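Local coordinates for probable endoglucanase (Gluconacetobacter xylinus, PDB 1WZZ), which hydrolyses internal beta-1,4-glucosidic linkages of cellulose and carboxymethyl-cellulose as a family 8 glycoside hydrolase, at residues S34-D39 / E49-G54; D130-Y135 / D182-P187; G147-L152 / L215-A220; F245-M250 / R328-I333. One frame throughout, in Å; residues are numbered along the deposited sequence.

Interaction 1: S34-D39 / E49-G54. With SO4 (sulfate ion), chain B.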
# COMPACT_ATOMS: atom_id res chain seq x y z
N SER A 34 -13.85 16.75 -9.82
CA SER A 34 -14.28 15.58 -10.61
C SER A 34 -14.24 14.29 -9.79
O SER A 34 -14.88 13.31 -10.16
CB SER A 34 -13.37 15.40 -11.82
OG SER A 34 -12.03 15.13 -11.42
N GLY A 35 -13.48 14.30 -8.70
CA GLY A 35 -13.35 13.10 -7.89
C GLY A 35 -12.00 12.45 -8.12
O GLY A 35 -11.66 11.47 -7.46
N ARG A 36 -11.22 13.00 -9.05
CA ARG A 36 -9.90 12.47 -9.37
C ARG A 36 -8.83 12.99 -8.40
O ARG A 36 -8.79 14.19 -8.11
CB ARG A 36 -9.55 12.86 -10.81
CG ARG A 36 -8.23 12.42 -11.30
CD ARG A 36 -8.10 12.63 -12.82
NE ARG A 36 -7.82 14.01 -13.19
CZ ARG A 36 -6.60 14.52 -13.28
NH1 ARG A 36 -5.54 13.77 -13.02
NH2 ARG A 36 -6.44 15.79 -13.63
N VAL A 37 -8.01 12.08 -7.87
CA VAL A 37 -6.90 12.46 -7.00
C VAL A 37 -5.68 12.67 -7.90
O VAL A 37 -5.31 11.80 -8.70
CB VAL A 37 -6.60 11.33 -5.96
CG1 VAL A 37 -5.31 11.62 -5.15
CG2 VAL A 37 -7.80 11.18 -5.06
N VAL A 38 -5.06 13.85 -7.82
CA VAL A 38 -3.91 14.15 -8.66
C VAL A 38 -2.67 13.70 -7.90
O VAL A 38 -2.20 14.40 -7.01
CB VAL A 38 -3.84 15.66 -8.99
CG1 VAL A 38 -2.55 15.99 -9.68
CG2 VAL A 38 -5.01 16.02 -9.88
N ASP A 39 -2.15 12.51 -8.23
CA ASP A 39 -1.01 11.98 -7.49
C ASP A 39 0.35 12.13 -8.16
O ASP A 39 1.29 11.41 -7.83
CB ASP A 39 -1.27 10.50 -7.09
CG ASP A 39 -1.60 9.59 -8.27
OD1 ASP A 39 -1.83 8.39 -8.04
OD2 ASP A 39 -1.63 10.07 -9.41
N GLU A 49 -4.05 3.47 -7.12
CA GLU A 49 -3.53 3.67 -5.76
C GLU A 49 -3.96 5.02 -5.17
O GLU A 49 -4.36 5.11 -4.01
CB GLU A 49 -2.00 3.60 -5.75
CG GLU A 49 -1.47 2.19 -5.91
CD GLU A 49 -1.03 1.88 -7.32
OE1 GLU A 49 -0.14 1.01 -7.44
OE2 GLU A 49 -1.58 2.48 -8.30
N GLY A 50 -3.89 6.05 -5.99
CA GLY A 50 -4.27 7.39 -5.53
C GLY A 50 -5.73 7.44 -5.14
O GLY A 50 -6.07 8.04 -4.12
N GLN A 51 -6.61 6.88 -5.97
CA GLN A 51 -8.02 6.86 -5.62
C GLN A 51 -8.22 6.08 -4.34
O GLN A 51 -8.99 6.46 -3.48
CB GLN A 51 -8.85 6.21 -6.74
CG GLN A 51 -8.88 6.97 -8.04
CD GLN A 51 -9.21 8.44 -7.87
OE1 GLN A 51 -8.35 9.28 -8.12
NE2 GLN A 51 -10.45 8.76 -7.48
N GLY A 52 -7.52 4.95 -4.22
CA GLY A 52 -7.63 4.11 -3.04
C GLY A 52 -7.19 4.81 -1.76
O GLY A 52 -7.85 4.73 -0.71
N TYR A 53 -6.06 5.48 -1.83
CA TYR A 53 -5.59 6.20 -0.66
C TYR A 53 -6.59 7.31 -0.31
O TYR A 53 -6.97 7.44 0.84
CB TYR A 53 -4.23 6.86 -0.92
CG TYR A 53 -3.07 5.89 -0.87
CD1 TYR A 53 -2.91 5.01 0.20
CD2 TYR A 53 -2.14 5.86 -1.90
CE1 TYR A 53 -1.83 4.12 0.24
CE2 TYR A 53 -1.06 4.98 -1.88
CZ TYR A 53 -0.91 4.12 -0.81
OH TYR A 53 0.15 3.24 -0.84
N GLY A 54 -6.97 8.09 -1.31
CA GLY A 54 -7.90 9.17 -1.05
C GLY A 54 -9.20 8.67 -0.44
O GLY A 54 -9.69 9.25 0.53
S SO4 B . -10.07 16.94 -13.84
O1 SO4 B . -10.02 15.75 -12.96
O2 SO4 B . -8.78 17.08 -14.56
O3 SO4 B . -10.29 18.15 -13.03
O4 SO4 B . -11.17 16.76 -14.80
O HOH W 1 -5.41 9.09 -8.44

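Interaction 2: D130-Y135 / D182-P187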
# COMPACT_ATOMS: atom_id res chain seq x y z
N ASP A 130 -19.66 -3.68 -2.77
CA ASP A 130 -18.61 -3.26 -3.73
C ASP A 130 -17.25 -3.79 -3.26
O ASP A 130 -16.43 -4.26 -4.08
CB ASP A 130 -18.52 -1.75 -3.83
CG ASP A 130 -19.74 -1.13 -4.47
OD1 ASP A 130 -20.43 -1.80 -5.27
OD2 ASP A 130 -20.00 0.06 -4.16
N ALA A 131 -17.02 -3.75 -1.96
CA ALA A 131 -15.76 -4.24 -1.40
C ALA A 131 -15.68 -5.76 -1.59
O ALA A 131 -14.66 -6.30 -2.05
CB ALA A 131 -15.65 -3.88 0.12
N MSE A 132 -16.76 -6.46 -1.26
CA MSE A 132 -16.74 -7.90 -1.43
C MSE A 132 -16.50 -8.32 -2.88
O MSE A 132 -15.80 -9.31 -3.12
CB MSE A 132 -18.05 -8.51 -0.91
CG MSE A 132 -18.13 -8.41 0.56
SE MSE A 132 -19.87 -9.01 1.21
CE MSE A 132 -21.00 -7.96 0.19
N ALA A 133 -17.07 -7.57 -3.82
CA ALA A 133 -16.92 -7.91 -5.25
C ALA A 133 -15.46 -7.75 -5.70
O ALA A 133 -14.92 -8.59 -6.44
CB ALA A 133 -17.87 -7.02 -6.07
N ILE A 134 -14.81 -6.70 -5.22
CA ILE A 134 -13.38 -6.52 -5.55
C ILE A 134 -12.58 -7.64 -4.88
O ILE A 134 -11.73 -8.28 -5.52
CB ILE A 134 -12.86 -5.12 -5.03
CG1 ILE A 134 -13.56 -3.98 -5.78
CG2 ILE A 134 -11.34 -5.01 -5.22
CD1 ILE A 134 -13.48 -2.62 -5.06
N TYR A 135 -12.78 -7.88 -3.59
CA TYR A 135 -12.04 -8.94 -2.92
C TYR A 135 -12.17 -10.30 -3.61
O TYR A 135 -11.19 -11.07 -3.70
CB TYR A 135 -12.49 -9.07 -1.45
CG TYR A 135 -12.03 -7.93 -0.54
CD1 TYR A 135 -10.70 -7.52 -0.54
CD2 TYR A 135 -12.91 -7.31 0.34
CE1 TYR A 135 -10.25 -6.50 0.34
CE2 TYR A 135 -12.47 -6.30 1.23
CZ TYR A 135 -11.13 -5.91 1.21
OH TYR A 135 -10.68 -4.92 2.09
N ASP A 182 -12.91 -11.00 6.91
CA ASP A 182 -14.06 -10.67 7.73
C ASP A 182 -15.35 -10.51 6.91
O ASP A 182 -16.44 -10.86 7.38
CB ASP A 182 -13.81 -9.37 8.52
CG ASP A 182 -12.85 -9.56 9.68
OD1 ASP A 182 -12.46 -8.54 10.29
OD2 ASP A 182 -12.49 -10.71 10.00
N LEU A 183 -15.24 -9.95 5.71
CA LEU A 183 -16.44 -9.74 4.89
C LEU A 183 -16.84 -10.90 4.01
O LEU A 183 -18.03 -11.04 3.68
CB LEU A 183 -16.26 -8.52 3.99
CG LEU A 183 -16.11 -7.18 4.69
CD1 LEU A 183 -15.98 -6.11 3.62
CD2 LEU A 183 -17.32 -6.89 5.59
N THR A 184 -15.88 -11.74 3.62
CA THR A 184 -16.19 -12.86 2.73
C THR A 184 -16.14 -14.23 3.37
O THR A 184 -16.72 -15.19 2.82
CB THR A 184 -15.20 -12.94 1.54
OG1 THR A 184 -13.91 -13.33 2.02
CG2 THR A 184 -15.08 -11.62 0.83
N ALA A 185 -15.42 -14.33 4.49
CA ALA A 185 -15.21 -15.58 5.20
C ALA A 185 -14.57 -16.67 4.31
O ALA A 185 -14.69 -17.86 4.60
CB ALA A 185 -16.55 -16.09 5.77
N ASP A 186 -13.89 -16.27 3.24
CA ASP A 186 -13.26 -17.25 2.36
C ASP A 186 -11.98 -17.75 3.01
O ASP A 186 -11.05 -16.99 3.30
CB ASP A 186 -12.94 -16.63 1.00
CG ASP A 186 -12.66 -17.66 -0.07
OD1 ASP A 186 -11.87 -18.59 0.18
OD2 ASP A 186 -13.22 -17.53 -1.18
N PRO A 187 -11.92 -19.06 3.29
CA PRO A 187 -10.75 -19.67 3.93
C PRO A 187 -9.43 -19.49 3.19
O PRO A 187 -8.36 -19.59 3.78
CB PRO A 187 -11.15 -21.15 4.06
CG PRO A 187 -12.08 -21.34 2.91
CD PRO A 187 -12.92 -20.09 2.93

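Interaction 3: G147-L152 / L215-A220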
# COMPACT_ATOMS: atom_id res chain seq x y z
N GLY A 147 6.49 -22.05 -5.37
CA GLY A 147 7.20 -22.82 -4.36
C GLY A 147 6.18 -23.34 -3.36
O GLY A 147 5.11 -23.81 -3.73
N PRO A 148 6.45 -23.24 -2.05
CA PRO A 148 5.51 -23.72 -1.04
C PRO A 148 4.46 -22.71 -0.59
O PRO A 148 3.68 -22.94 0.35
CB PRO A 148 6.44 -24.09 0.12
CG PRO A 148 7.42 -22.93 0.05
CD PRO A 148 7.73 -22.85 -1.44
N TYR A 149 4.42 -21.58 -1.27
CA TYR A 149 3.50 -20.54 -0.84
C TYR A 149 2.35 -20.27 -1.80
O TYR A 149 2.43 -20.66 -2.96
CB TYR A 149 4.22 -19.20 -0.73
CG TYR A 149 5.56 -19.22 -0.05
CD1 TYR A 149 6.74 -19.18 -0.78
CD2 TYR A 149 5.63 -19.23 1.34
CE1 TYR A 149 7.99 -19.16 -0.14
CE2 TYR A 149 6.86 -19.21 1.98
CZ TYR A 149 8.01 -19.18 1.25
OH TYR A 149 9.22 -19.18 1.92
N VAL A 150 1.33 -19.61 -1.27
CA VAL A 150 0.23 -19.10 -2.11
C VAL A 150 0.55 -17.60 -1.98
O VAL A 150 0.54 -17.04 -0.87
CB VAL A 150 -1.14 -19.37 -1.55
CG1 VAL A 150 -2.21 -18.64 -2.41
CG2 VAL A 150 -1.42 -20.88 -1.66
N VAL A 151 0.85 -16.97 -3.11
CA VAL A 151 1.24 -15.57 -3.09
C VAL A 151 0.24 -14.64 -3.74
O VAL A 151 -0.60 -15.09 -4.50
CB VAL A 151 2.58 -15.40 -3.81
CG1 VAL A 151 3.61 -16.39 -3.17
CG2 VAL A 151 2.42 -15.72 -5.33
N LEU A 152 0.39 -13.35 -3.44
CA LEU A 152 -0.45 -12.30 -3.99
C LEU A 152 0.36 -11.64 -5.13
O LEU A 152 1.40 -11.03 -4.88
CB LEU A 152 -0.74 -11.28 -2.88
CG LEU A 152 -1.61 -10.07 -3.17
CD1 LEU A 152 -3.08 -10.50 -3.36
CD2 LEU A 152 -1.48 -9.11 -1.96
N LEU A 215 10.43 -8.73 -4.98
CA LEU A 215 10.92 -10.04 -4.57
C LEU A 215 10.68 -11.12 -5.63
O LEU A 215 9.60 -11.19 -6.17
CB LEU A 215 10.20 -10.47 -3.31
CG LEU A 215 10.62 -11.76 -2.61
CD1 LEU A 215 12.02 -11.54 -1.91
CD2 LEU A 215 9.55 -12.13 -1.58
N ALA A 216 11.68 -11.95 -5.90
CA ALA A 216 11.49 -13.03 -6.87
C ALA A 216 11.38 -14.32 -6.07
O ALA A 216 12.12 -14.55 -5.10
CB ALA A 216 12.69 -13.10 -7.83
N VAL A 217 10.43 -15.18 -6.46
CA VAL A 217 10.24 -16.45 -5.79
C VAL A 217 10.39 -17.51 -6.88
O VAL A 217 9.62 -17.52 -7.84
CB VAL A 217 8.81 -16.57 -5.20
CG1 VAL A 217 8.67 -17.91 -4.45
CG2 VAL A 217 8.52 -15.36 -4.28
N ASN A 218 11.38 -18.39 -6.75
CA ASN A 218 11.57 -19.45 -7.75
C ASN A 218 10.31 -20.34 -7.68
O ASN A 218 9.91 -20.79 -6.60
CB ASN A 218 12.85 -20.25 -7.44
CG ASN A 218 13.14 -21.34 -8.47
OD1 ASN A 218 12.47 -22.35 -8.51
ND2 ASN A 218 14.12 -21.11 -9.33
N ARG A 219 9.66 -20.58 -8.82
CA ARG A 219 8.42 -21.36 -8.79
C ARG A 219 8.62 -22.80 -8.39
O ARG A 219 7.77 -23.41 -7.74
CB ARG A 219 7.71 -21.26 -10.15
CG ARG A 219 7.46 -19.82 -10.55
CD ARG A 219 6.22 -19.68 -11.41
NE ARG A 219 6.34 -20.35 -12.69
CZ ARG A 219 5.33 -20.54 -13.52
NH1 ARG A 219 4.12 -20.11 -13.19
NH2 ARG A 219 5.52 -21.16 -14.68
N ALA A 220 9.77 -23.35 -8.78
CA ALA A 220 10.10 -24.72 -8.46
C ALA A 220 10.61 -24.85 -7.03
O ALA A 220 10.03 -25.58 -6.21
CB ALA A 220 11.14 -25.25 -9.44

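Interaction 4: F245-M250 / R328-I333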
# COMPACT_ATOMS: atom_id res chain seq x y z
N PHE A 245 2.14 -4.28 8.32
CA PHE A 245 2.16 -5.37 9.27
C PHE A 245 2.01 -4.87 10.71
O PHE A 245 1.38 -5.54 11.53
CB PHE A 245 3.41 -6.24 9.01
CG PHE A 245 3.25 -7.15 7.81
CD1 PHE A 245 3.36 -6.64 6.51
CD2 PHE A 245 2.88 -8.49 7.98
CE1 PHE A 245 3.09 -7.44 5.40
CE2 PHE A 245 2.62 -9.31 6.86
CZ PHE A 245 2.72 -8.78 5.57
N TYR A 246 2.55 -3.69 11.03
CA TYR A 246 2.35 -3.11 12.36
C TYR A 246 0.85 -2.84 12.56
O TYR A 246 0.26 -3.19 13.57
CB TYR A 246 3.14 -1.78 12.49
CG TYR A 246 2.45 -0.66 13.28
CD1 TYR A 246 1.72 0.34 12.63
CD2 TYR A 246 2.52 -0.61 14.68
CE1 TYR A 246 1.07 1.36 13.34
CE2 TYR A 246 1.86 0.41 15.41
CZ TYR A 246 1.14 1.39 14.72
OH TYR A 246 0.47 2.38 15.40
N TRP A 247 0.25 -2.23 11.54
CA TRP A 247 -1.16 -1.85 11.56
C TRP A 247 -2.06 -3.04 11.81
O TRP A 247 -3.04 -2.95 12.58
CB TRP A 247 -1.44 -1.18 10.21
CG TRP A 247 -2.76 -0.60 9.93
CD1 TRP A 247 -3.94 -0.71 10.64
CD2 TRP A 247 -3.05 0.18 8.79
NE1 TRP A 247 -4.94 -0.03 9.99
CE2 TRP A 247 -4.43 0.53 8.85
CE3 TRP A 247 -2.28 0.63 7.71
CZ2 TRP A 247 -5.04 1.29 7.86
CZ3 TRP A 247 -2.90 1.40 6.72
CH2 TRP A 247 -4.27 1.72 6.81
N ALA A 248 -1.72 -4.15 11.17
CA ALA A 248 -2.53 -5.36 11.29
C ALA A 248 -2.19 -6.22 12.50
O ALA A 248 -2.75 -7.32 12.65
CB ALA A 248 -2.41 -6.20 10.00
N HIS A 249 -1.28 -5.74 13.34
CA HIS A 249 -0.84 -6.48 14.54
C HIS A 249 -0.20 -7.80 14.12
O HIS A 249 -0.36 -8.84 14.78
CB HIS A 249 -2.02 -6.78 15.48
CG HIS A 249 -2.69 -5.56 16.02
ND1 HIS A 249 -2.10 -4.73 16.95
CD2 HIS A 249 -3.91 -5.02 15.76
CE1 HIS A 249 -2.92 -3.73 17.24
NE2 HIS A 249 -4.03 -3.89 16.53
N MSE A 250 0.54 -7.78 13.02
CA MSE A 250 1.18 -8.98 12.53
C MSE A 250 2.66 -8.77 12.23
O MSE A 250 3.21 -9.46 11.38
CB MSE A 250 0.42 -9.50 11.30
CG MSE A 250 -1.04 -9.91 11.61
SE MSE A 250 -1.13 -11.39 12.93
CE MSE A 250 -2.52 -10.75 14.12
N ARG A 328 -2.15 4.50 12.86
CA ARG A 328 -2.07 4.79 14.28
C ARG A 328 -3.45 4.88 14.89
O ARG A 328 -3.68 4.32 15.96
CB ARG A 328 -1.30 6.10 14.50
CG ARG A 328 -1.08 6.45 15.96
CD ARG A 328 -0.39 7.81 16.11
NE ARG A 328 -1.21 8.89 15.56
CZ ARG A 328 -0.96 10.19 15.72
NH1 ARG A 328 -1.76 11.10 15.18
NH2 ARG A 328 0.09 10.57 16.44
N ALA A 329 -4.38 5.55 14.21
CA ALA A 329 -5.74 5.70 14.74
C ALA A 329 -6.41 4.34 14.90
O ALA A 329 -7.14 4.11 15.88
CB ALA A 329 -6.56 6.58 13.82
N GLU A 330 -6.17 3.43 13.97
CA GLU A 330 -6.78 2.10 14.06
C GLU A 330 -6.05 1.08 14.92
O GLU A 330 -6.68 0.35 15.69
CB GLU A 330 -6.94 1.49 12.66
CG GLU A 330 -7.92 2.22 11.73
CD GLU A 330 -8.25 1.42 10.49
OE1 GLU A 330 -9.02 1.91 9.63
OE2 GLU A 330 -7.77 0.27 10.39
N GLU A 331 -4.72 1.02 14.78
CA GLU A 331 -3.92 0.04 15.52
C GLU A 331 -3.99 0.18 17.02
O GLU A 331 -3.96 -0.83 17.76
CB GLU A 331 -2.45 0.11 15.07
CG GLU A 331 -1.50 -0.99 15.61
CD GLU A 331 -1.10 -0.80 17.08
OE1 GLU A 331 -1.14 0.35 17.57
OE2 GLU A 331 -0.70 -1.80 17.73
N THR A 332 -4.07 1.42 17.49
CA THR A 332 -4.10 1.69 18.92
C THR A 332 -5.42 1.34 19.58
O THR A 332 -5.58 1.53 20.79
CB THR A 332 -3.79 3.17 19.22
OG1 THR A 332 -4.78 4.00 18.62
CG2 THR A 332 -2.41 3.52 18.67
N ILE A 333 -6.36 0.81 18.79
CA ILE A 333 -7.68 0.41 19.27
C ILE A 333 -8.50 1.59 19.80
O ILE A 333 -9.38 2.05 19.04
CB ILE A 333 -7.54 -0.65 20.38
CG1 ILE A 333 -6.84 -1.88 19.80
CG2 ILE A 333 -8.91 -1.03 20.95
CD1 ILE A 333 -6.39 -2.90 20.86
O HOH W 2 1.43 -3.86 15.88
O HOH W 3 1.19 2.65 18.07
O HOH W 4 -6.40 -2.53 16.49

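Interaction 1: S34-D39 / E49-G54
The flat side-chain amide of Gln51 meets the backbone of the loop 34-39 close to its own plane, with NE2 and OE1 each engaging a different peptide group. NE2 donates to Gly35 O at 3.0 Å, the acceptor lying close to the amide plane, and OE1 receives Val37 N at 2.8 Å on a lone pair, with an N-H...O angle of 169°. Two nearly straight bonds to two peptides fix the rotation of the amide. In this (alpha/alpha)6 barrel the arrangement fastens the loop after helix 18-30 to helix 48-61, whose residue Glu49 is, by similarity, the proton donor. A bend at chi2 (-49°) brings the Gln51 amide up to the loop backbone, and NE2 also donates to Met70 O of helix 64-77. Water 1 lies within hydrogen-bonding distance of Val37 O and the same OE1. Beside this polar patch the Val37 side chain packs over the helix backbone, CG2 lying 3.7 Å from Gly50 O. Asp39 OD1 comes near Gly50 CA, while OD2 bonds to His47 ND1. On the far side of the loop the Arg36 guanidinium turns its edge to a sulfate ion, probably from the crystallisation liquor; NE bonds to its O1 and NH2 to its O2. Ser34 OG accepts from Arg36 N in an ST turn and donates to the same sulfate O1 at 2.6 Å.

Interaction 2: D130-Y135 / D182-P187
Apolar contacts carry this meeting of helix 125-142 with the end of helix 174-184, and Leu183 is at the centre of them. Its CB sits 3.9 Å from CG of Met132, a selenomethionine whose side chain crosses that of Leu183 at about a right angle; Met132 SE lies 3.7 Å from Leu183 O, and the bend at chi3 (-54°) directs the terminal methyl CE. Farther out, Leu183 CD1 touches Ala131 CB at 4.2 Å and comes to the edge of the Tyr135 ring, near its plane, 4.3 Å from CE2. One leucine branch therefore meets Ala131 and Tyr135, one helical turn apart on the same face of their helix. Thr184 adds its methyl: CG2 lies 4.3 Å from Tyr135 CB and about as far from Met132 CG. Both helices belong to the (alpha/alpha)6 barrel, and helix 105-122, which carries the predicted nucleophile Asp106, packs on Tyr135 through Ala112.

Polar groups lie around the apolar patch. Tyr135 OH is hydrogen-bonded to Ser176 and Gln179, both on helix 174-184, so the ring is held to that helix at its hydroxyl as well. Where this helix ends, Thr184 OG1 bonds to Ala180 O and accepts from Asp186 N at 3.2 Å with an angle of 163°, an ST turn that carries the chain past Ala185, whose phi is positive.

Interaction 3: G147-L152 / L215-A220
Gly147 N donates to Arg219 O at 3.0 Å, the one hydrogen bond that joins the two segments. It is not a straight bond: the N-H...O angle is 142°, and the nitrogen stands above the carbonyl plane, 38° out of it. Gly147 lies in the turn between strands 143-146 and 149-152, with positive phi, and approaches the chain just where it leaves strand 215-218. The two strands belong to separate antiparallel sheets, a two-stranded hairpin and a three-stranded sheet in which 215-218 is the middle strand, so the bond runs from a hairpin turn to the end of a neighbouring sheet.

Beside it the contact is apolar. Val217, with CG1 anti to its backbone nitrogen (chi1 -178°), sets that methyl at the edge of the Tyr149 ring, near the ring plane and 4.3 Å from CD1. Pro148 CG covers one face of the same ring, 3.8 Å above its centre. Tyr149 also touches Asp195, Arg198 and Leu199 of helix 188-202, while Val217 reaches Ala146 and Leu167, so Tyr149 joins its hairpin to helix 188-202 and Val217 packs against both sheets. At the end of the strand, Asn218 OD1 accepts from Thr221 N and, weakly, from Ala220 N, bracing the turn in which Arg219 lies.

This is surface packing away from the annotated catalytic residues. With a single bent hydrogen bond and one valine methyl against a ring edge, the hairpin is held at its turn by that one bond and otherwise by side-chain packing, and does not add a strand to the sheet.

Interaction 4: F245-M250 / R328-I333
Glu331 reaches across to Tyr246 and His249 along its whole length. Its CB lies 3.7 Å from Tyr246 OH. CG, anti to the backbone nitrogen, sits over one face of the Tyr246 ring in a CH-pi contact, 3.9 Å from the centroid and displaced toward the rim; it also approaches Tyr246 O. The chain then bends at chi2, bringing CD to 3.6 Å from Tyr246 CE2 with the carboxylate turned 27° from the ring plane. At the tip the oxygens part: OE1 lies on the Tyr246 side, where water 3 bonds to the hydroxyl and weakly to OE1, and OE2 comes 3.0 Å from His249 CE1. Water 2 donates to Tyr246 O and weakly to OE2. The carboxylate is thus set between a tyrosine and a histidine, with waters at both oxygens.

Glu330 supplies a direct hydrogen bond between the segments. Trp247 NE1 donates to its OE2 at 2.9 Å, nearly in the indole plane and at an angle of 164°, but meets the carboxylate from above its plane, 54° out. OE1 of the same group forms a salt bridge with Arg117, so Glu330 links the indole to helix 105-122. Water 4 joins His249 NE2 to Glu330 O.

His249, with positive phi, closes helix 240-247 in a Schellman motif, and its imidazole lies by the last turn of helix 315-331. The C-terminal ends of helices 240-247 and 315-331, two helices of the (alpha/alpha)6 barrel, are joined here.

From the N terminus, interaction 1 comes first and closes the shortest loop, with 9 residues between its segments, tying the segment after helix 18-30 to the helix that carries the probable proton donor. Interaction 2 opens next on helix 125-142 and closes at the end of helix 174-184. Before it closes, the hairpin of interaction 3 has begun, and 147-152 waits until 215-220 to be met; these two contacts cross along the chain, one between barrel helices and the other between small sheets. Interaction 4 follows both in series, spanning 78 residues to bring the last helix, 315-331, against helix 240-247. No two contacts touch; interactions 1 and 3, about 31 Å apart between centres, lie on opposite sides of the chain's centre.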